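Local structure of acidocalcisomal pyrophosphatase (5CUV) at residues D281-G286 / H399-N404; G287-N292 / D324-W329. The protein probably hydrolyses inorganic pyrophosphate to two molecules of phosphate, with magnesium as the cofactor. All coordinates share one frame; numbering follows the deposited sequence.

Contact 1 of 2, residues D281-G286 / H399-N404; sequences DVVFEG and HYMWGN
A Met-aromatic contact between M401, present as selenomethionine, and F284 sits where the loop joining strands 269-272 and 296-299 of the pyrophosphatase domain lies against the C-terminal helix 388-412. The helix presents Y400, M401 and N404, residues close together on one side, and V283 and F284 of the loop both lean toward it. Neither half of the contact is deeply buried, so this is an apolar patch near the surface.

M401 meets the F284 ring at its edge: SE lies 4.8 Å from the F284 ring centroid and 84° off the ring normal, and SE and CG of M401 both come to 3.5 Å from CE1 of F284. The two side chains run at about a right angle. A bend at chi3 (-76°) leaves CE of M401 4.1 Å from F284 CE1. Methionine, long and unbranched, suits this place because it can bridge from the helix to an aromatic rim; here it carries selenium in place of sulfur.

V283 lies beside that rim. Its CG1 is 3.8 Å from SE of M401, while CG2 meets the edge of the Y400 ring, 4.2 Å from its CE2. The branched valine thus serves two neighbours at once. W402, next along the helix, faces H202, to whose ND1 its NE1 hydrogen-bonds. One turn beyond Y400, the N404 amide borders the valine, its ND2 4.0 Å from V283 CG2.

Contact 2 of 2, residues G287-N292 / D324-W329; sequences GYVGDN and DGQMDW. With MG (magnesium ion), chain D.
The magnesium site brings D291 and D328 together here. D291 opens the DNDPID signature of soluble pyrophosphatases, and D328 stands on strand 326-335; D296 is the third residue of the site. D328 OD1 binds the magnesium at 2.5 Å, while the approach of D291 OD2 to the ion is long, 2.9 Å. A nearly trans chi1 (170°) carries OD1 of D328 to the metal, whereas D291 holds its CG between backbone N and carbonyl carbon, a position that swings the carboxylate toward the strand. The two carboxylate planes stand 70° apart, with D291 OD2 and D328 OD1 separated by 3.3 Å. Both are acceptors, and the nearby magnesium probably offsets their repulsion; D328 OD2 also has a salt bridge to K330.

The backbones meet through one hydrogen bond, M327 N to V289 O at 2.7 Å. On one side of it the extended Q326 passes V289 at about a right angle, CG to V289 CG2 at 3.5 Å, and its OE1 lies near D291 CB. G325 suits the turn before the strand through its positive phi.

On the other side, M327, a selenomethionine, bends at chi2 and chi3. Flexible and unbranched, it can serve two aromatic rings: its CG sits 3.5 Å above the plane of W329, on the same strand, and its end reaches across to Y288. The CE methyl points at one face of the Y288 ring, modelled too tightly for its spacing to be trusted, and SE stands above that face in a Met-aromatic contact, 4.8 Å from the Y288 ring centroid and 11° off the normal.

Overall arrangement
After strand 269-272 the chain enters a long loop that carries the first halves of both contacts in immediate succession, 281-286 and then 287-292, before continuing into strand 296-299. Contact 2 closes first, when the chain returns along strand 326-335 after 31 intervening residues; contact 1 waits for helix 388-412, 112 residues after its first half. Contact 2 is therefore nested within the loop closed by contact 1. Their centres are 12 Å apart, and V282 packs against the backbone of G287 and Y288 between them. Together they hold one loop between the C-terminal helix and the mixed sheet, with the magnesium on the sheet side.

Contact 1 of 2, residues D281-G286 / H399-N404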
loop_
_atom_site.group_PDB
_atom_site.type_symbol
_atom_site.label_atom_id
_atom_site.label_comp_id
_atom_site.label_asym_id
_atom_site.label_seq_id
_atom_site.Cartn_x
_atom_site.Cartn_y
_atom_site.Cartn_z
ATOM N N ASP A 281 -0.476 -18.072 -39.965
ATOM C CA ASP A 281 -0.348 -19.454 -40.445
ATOM C C ASP A 281 -0.587 -20.280 -39.203
ATOM O O ASP A 281 0.004 -20.009 -38.157
ATOM C CB ASP A 281 1.074 -19.813 -40.926
ATOM C CG ASP A 281 1.484 -19.060 -42.174
ATOM O OD1 ASP A 281 0.786 -19.230 -43.205
ATOM O OD2 ASP A 281 2.499 -18.301 -42.121
ATOM N N VAL A 282 -1.461 -21.260 -39.260
ATOM C CA VAL A 282 -1.564 -22.075 -38.074
ATOM C C VAL A 282 -0.141 -22.709 -38.106
ATOM O O VAL A 282 0.367 -22.971 -39.202
ATOM C CB VAL A 282 -2.674 -23.125 -38.244
ATOM C CG1 VAL A 282 -2.435 -24.284 -37.303
ATOM C CG2 VAL A 282 -4.028 -22.482 -37.963
ATOM N N VAL A 283 0.528 -22.904 -36.956
ATOM C CA VAL A 283 1.882 -23.514 -36.971
ATOM C C VAL A 283 1.986 -24.873 -36.211
ATOM O O VAL A 283 2.925 -25.638 -36.431
ATOM C CB VAL A 283 3.041 -22.471 -36.497
ATOM C CG1 VAL A 283 2.609 -21.018 -36.764
ATOM C CG2 VAL A 283 3.410 -22.656 -35.031
ATOM N N PHE A 284 1.034 -25.163 -35.317
ATOM C CA PHE A 284 0.989 -26.460 -34.610
ATOM C C PHE A 284 -0.459 -26.940 -34.581
ATOM O O PHE A 284 -1.382 -26.136 -34.788
ATOM C CB PHE A 284 1.604 -26.423 -33.191
ATOM C CG PHE A 284 1.231 -25.221 -32.382
ATOM C CD1 PHE A 284 1.534 -23.935 -32.833
ATOM C CD2 PHE A 284 0.605 -25.371 -31.151
ATOM C CE1 PHE A 284 1.221 -22.818 -32.078
ATOM C CE2 PHE A 284 0.282 -24.250 -30.373
ATOM C CZ PHE A 284 0.592 -22.972 -30.839
ATOM N N GLU A 285 -0.626 -28.250 -34.345
ATOM C CA GLU A 285 -1.919 -28.980 -34.355
ATOM C C GLU A 285 -3.208 -28.447 -33.667
ATOM O O GLU A 285 -4.314 -28.912 -33.955
ATOM C CB GLU A 285 -1.657 -30.449 -33.960
ATOM C CG GLU A 285 -0.679 -31.139 -34.946
ATOM C CD GLU A 285 -0.480 -32.641 -34.701
ATOM O OE1 GLU A 285 -0.647 -33.089 -33.540
ATOM O OE2 GLU A 285 -0.141 -33.367 -35.671
ATOM N N GLY A 286 -3.066 -27.485 -32.768
ATOM C CA GLY A 286 -4.218 -26.872 -32.129
ATOM C C GLY A 286 -4.004 -25.384 -32.387
ATOM O O GLY A 286 -4.240 -24.524 -31.528
ATOM N N HIS A 399 5.187 -17.753 -27.770
ATOM C CA HIS A 399 6.611 -17.564 -27.726
ATOM C C HIS A 399 7.210 -18.612 -28.685
ATOM O O HIS A 399 8.118 -18.328 -29.500
ATOM C CB HIS A 399 7.104 -17.715 -26.298
ATOM C CG HIS A 399 8.550 -17.420 -26.143
ATOM N ND1 HIS A 399 9.163 -16.359 -26.776
ATOM C CD2 HIS A 399 9.505 -18.017 -25.403
ATOM C CE1 HIS A 399 10.438 -16.317 -26.429
ATOM N NE2 HIS A 399 10.669 -17.315 -25.596
ATOM N N TYR A 400 6.675 -19.821 -28.599
ATOM C CA TYR A 400 7.123 -20.880 -29.459
ATOM C C TYR A 400 7.064 -20.442 -30.951
ATOM O O TYR A 400 8.090 -20.522 -31.646
ATOM C CB TYR A 400 6.298 -22.173 -29.189
ATOM C CG TYR A 400 6.629 -23.260 -30.206
ATOM C CD1 TYR A 400 7.661 -24.175 -29.963
ATOM C CD2 TYR A 400 5.989 -23.284 -31.475
ATOM C CE1 TYR A 400 8.059 -25.078 -30.942
ATOM C CE2 TYR A 400 6.376 -24.162 -32.452
ATOM C CZ TYR A 400 7.420 -25.067 -32.192
ATOM O OH TYR A 400 7.867 -25.944 -33.197
HETATM N N MSE A 401 5.890 -19.972 -31.429
HETATM C CA MSE A 401 5.761 -19.517 -32.803
HETATM C C MSE A 401 6.680 -18.359 -33.107
HETATM O O MSE A 401 7.179 -18.215 -34.205
HETATM C CB MSE A 401 4.327 -19.053 -33.058
HETATM C CG MSE A 401 3.306 -20.178 -33.019
HETATM SE SE MSE A 401 1.512 -19.637 -33.425
HETATM C CE MSE A 401 1.090 -18.775 -31.728
ATOM N N TRP A 402 6.925 -17.501 -32.145
ATOM C CA TRP A 402 7.874 -16.426 -32.415
ATOM C C TRP A 402 9.236 -17.073 -32.621
ATOM O O TRP A 402 10.029 -16.611 -33.438
ATOM C CB TRP A 402 8.022 -15.432 -31.267
ATOM C CG TRP A 402 9.191 -14.594 -31.390
ATOM C CD1 TRP A 402 9.284 -13.475 -32.092
ATOM C CD2 TRP A 402 10.452 -14.784 -30.736
ATOM N NE1 TRP A 402 10.531 -12.912 -31.927
ATOM C CE2 TRP A 402 11.270 -13.706 -31.097
ATOM C CE3 TRP A 402 10.967 -15.766 -29.867
ATOM C CZ2 TRP A 402 12.579 -13.560 -30.627
ATOM C CZ3 TRP A 402 12.286 -15.622 -29.393
ATOM C CH2 TRP A 402 13.072 -14.525 -29.775
ATOM N N GLY A 403 9.501 -18.124 -31.850
ATOM C CA GLY A 403 10.790 -18.761 -31.913
ATOM C C GLY A 403 11.004 -19.421 -33.249
ATOM O O GLY A 403 12.100 -19.351 -33.845
ATOM N N ASN A 404 9.946 -20.056 -33.737
ATOM C CA ASN A 404 10.062 -20.776 -34.979
ATOM C C ASN A 404 10.041 -19.788 -36.138
ATOM O O ASN A 404 10.543 -20.053 -37.221
ATOM C CB ASN A 404 8.981 -21.869 -35.006
ATOM C CG ASN A 404 8.207 -21.908 -36.293
ATOM O OD1 ASN A 404 8.674 -22.489 -37.297
ATOM N ND2 ASN A 404 7.003 -21.293 -36.286
#

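Contact 2 of 2, residues G287-N292 / D324-W329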
loop_
_atom_site.group_PDB
_atom_site.type_symbol
_atom_site.label_atom_id
_atom_site.label_comp_id
_atom_site.label_asym_id
_atom_site.label_seq_id
_atom_site.Cartn_x
_atom_site.Cartn_y
_atom_site.Cartn_z
ATOM N N GLY A 287 -3.501 -25.107 -33.587
ATOM C CA GLY A 287 -3.215 -23.753 -34.002
ATOM C C GLY A 287 -4.441 -22.918 -34.343
ATOM O O GLY A 287 -5.390 -23.350 -34.994
ATOM N N TYR A 288 -4.411 -21.683 -33.888
ATOM C CA TYR A 288 -5.519 -20.820 -34.160
ATOM C C TYR A 288 -5.207 -19.923 -35.366
ATOM O O TYR A 288 -4.198 -20.115 -36.066
ATOM C CB TYR A 288 -5.856 -20.010 -32.900
ATOM C CG TYR A 288 -7.176 -20.443 -32.266
ATOM C CD1 TYR A 288 -8.331 -20.580 -33.057
ATOM C CD2 TYR A 288 -7.299 -20.643 -30.869
ATOM C CE1 TYR A 288 -9.567 -20.885 -32.494
ATOM C CE2 TYR A 288 -8.553 -20.958 -30.287
ATOM C CZ TYR A 288 -9.675 -21.071 -31.124
ATOM O OH TYR A 288 -10.922 -21.352 -30.618
ATOM N N VAL A 289 -6.096 -18.966 -35.617
ATOM C CA VAL A 289 -5.934 -18.050 -36.720
ATOM C C VAL A 289 -5.389 -16.693 -36.224
ATOM O O VAL A 289 -6.127 -15.724 -36.018
ATOM C CB VAL A 289 -7.280 -17.930 -37.457
ATOM C CG1 VAL A 289 -8.454 -18.005 -36.434
ATOM C CG2 VAL A 289 -7.300 -16.669 -38.314
ATOM N N GLY A 290 -4.082 -16.640 -36.019
ATOM C CA GLY A 290 -3.476 -15.423 -35.566
ATOM C C GLY A 290 -3.691 -14.263 -36.521
ATOM O O GLY A 290 -4.245 -14.411 -37.627
ATOM N N ASP A 291 -3.228 -13.094 -36.070
ATOM C CA ASP A 291 -3.314 -11.840 -36.812
ATOM C C ASP A 291 -1.946 -11.306 -37.231
ATOM O O ASP A 291 -1.857 -10.185 -37.699
ATOM C CB ASP A 291 -4.062 -10.744 -35.997
ATOM C CG ASP A 291 -3.675 -10.702 -34.475
ATOM O OD1 ASP A 291 -2.481 -10.770 -34.123
ATOM O OD2 ASP A 291 -4.590 -10.561 -33.616
ATOM N N ASN A 292 -0.894 -12.092 -37.031
ATOM C CA ASN A 292 0.471 -11.711 -37.407
ATOM C C ASN A 292 1.154 -10.586 -36.670
ATOM O O ASN A 292 2.015 -9.876 -37.199
ATOM C CB ASN A 292 0.551 -11.416 -38.892
ATOM C CG ASN A 292 0.992 -12.609 -39.685
ATOM O OD1 ASN A 292 0.925 -13.742 -39.219
ATOM N ND2 ASN A 292 1.426 -12.365 -40.898
ATOM N N ASP A 324 -12.009 -9.642 -37.374
ATOM C CA ASP A 324 -12.003 -9.996 -38.790
ATOM C C ASP A 324 -11.721 -11.491 -38.944
ATOM O O ASP A 324 -10.932 -11.915 -39.781
ATOM C CB ASP A 324 -10.955 -9.121 -39.519
ATOM C CG ASP A 324 -10.436 -9.741 -40.864
ATOM O OD1 ASP A 324 -11.223 -9.898 -41.857
ATOM O OD2 ASP A 324 -9.205 -10.057 -40.923
ATOM N N GLY A 325 -12.358 -12.294 -38.103
ATOM C CA GLY A 325 -12.172 -13.736 -38.185
ATOM C C GLY A 325 -10.887 -14.265 -37.585
ATOM O O GLY A 325 -10.709 -15.486 -37.419
ATOM N N GLN A 326 -9.981 -13.349 -37.257
ATOM C CA GLN A 326 -8.694 -13.715 -36.647
ATOM C C GLN A 326 -8.812 -13.720 -35.107
ATOM O O GLN A 326 -9.593 -12.941 -34.540
ATOM C CB GLN A 326 -7.630 -12.727 -37.116
ATOM C CG GLN A 326 -6.892 -13.192 -38.329
ATOM C CD GLN A 326 -6.311 -12.065 -39.136
ATOM O OE1 GLN A 326 -6.003 -10.978 -38.620
ATOM N NE2 GLN A 326 -6.136 -12.318 -40.427
HETATM N N MSE A 327 -8.086 -14.628 -34.448
HETATM C CA MSE A 327 -8.091 -14.708 -32.990
HETATM C C MSE A 327 -7.248 -13.565 -32.567
HETATM O O MSE A 327 -6.168 -13.384 -33.071
HETATM C CB MSE A 327 -7.523 -16.038 -32.500
HETATM C CG MSE A 327 -7.566 -16.200 -30.989
HETATM SE SE MSE A 327 -9.334 -16.304 -30.253
HETATM C CE MSE A 327 -9.758 -18.126 -30.803
ATOM N N ASP A 328 -7.727 -12.797 -31.614
ATOM C CA ASP A 328 -6.973 -11.648 -31.152
ATOM C C ASP A 328 -7.012 -11.535 -29.614
ATOM O O ASP A 328 -7.785 -10.799 -29.021
ATOM C CB ASP A 328 -7.556 -10.431 -31.888
ATOM C CG ASP A 328 -7.051 -9.092 -31.359
ATOM O OD1 ASP A 328 -5.830 -9.006 -31.016
ATOM O OD2 ASP A 328 -7.904 -8.131 -31.342
ATOM N N TRP A 329 -6.175 -12.358 -29.007
ATOM C CA TRP A 329 -5.998 -12.435 -27.573
ATOM C C TRP A 329 -5.535 -11.094 -26.970
ATOM O O TRP A 329 -4.799 -10.309 -27.553
ATOM C CB TRP A 329 -4.939 -13.494 -27.214
ATOM C CG TRP A 329 -5.258 -14.976 -27.530
ATOM C CD1 TRP A 329 -4.648 -15.767 -28.486
ATOM C CD2 TRP A 329 -6.291 -15.811 -26.930
ATOM N NE1 TRP A 329 -5.234 -16.996 -28.519
ATOM C CE2 TRP A 329 -6.245 -17.064 -27.592
ATOM C CE3 TRP A 329 -7.234 -15.617 -25.910
ATOM C CZ2 TRP A 329 -7.121 -18.128 -27.278
ATOM C CZ3 TRP A 329 -8.104 -16.687 -25.594
ATOM C CH2 TRP A 329 -8.034 -17.927 -26.288
HETATM MG MG MG D . -3.458 -8.754 -31.637
#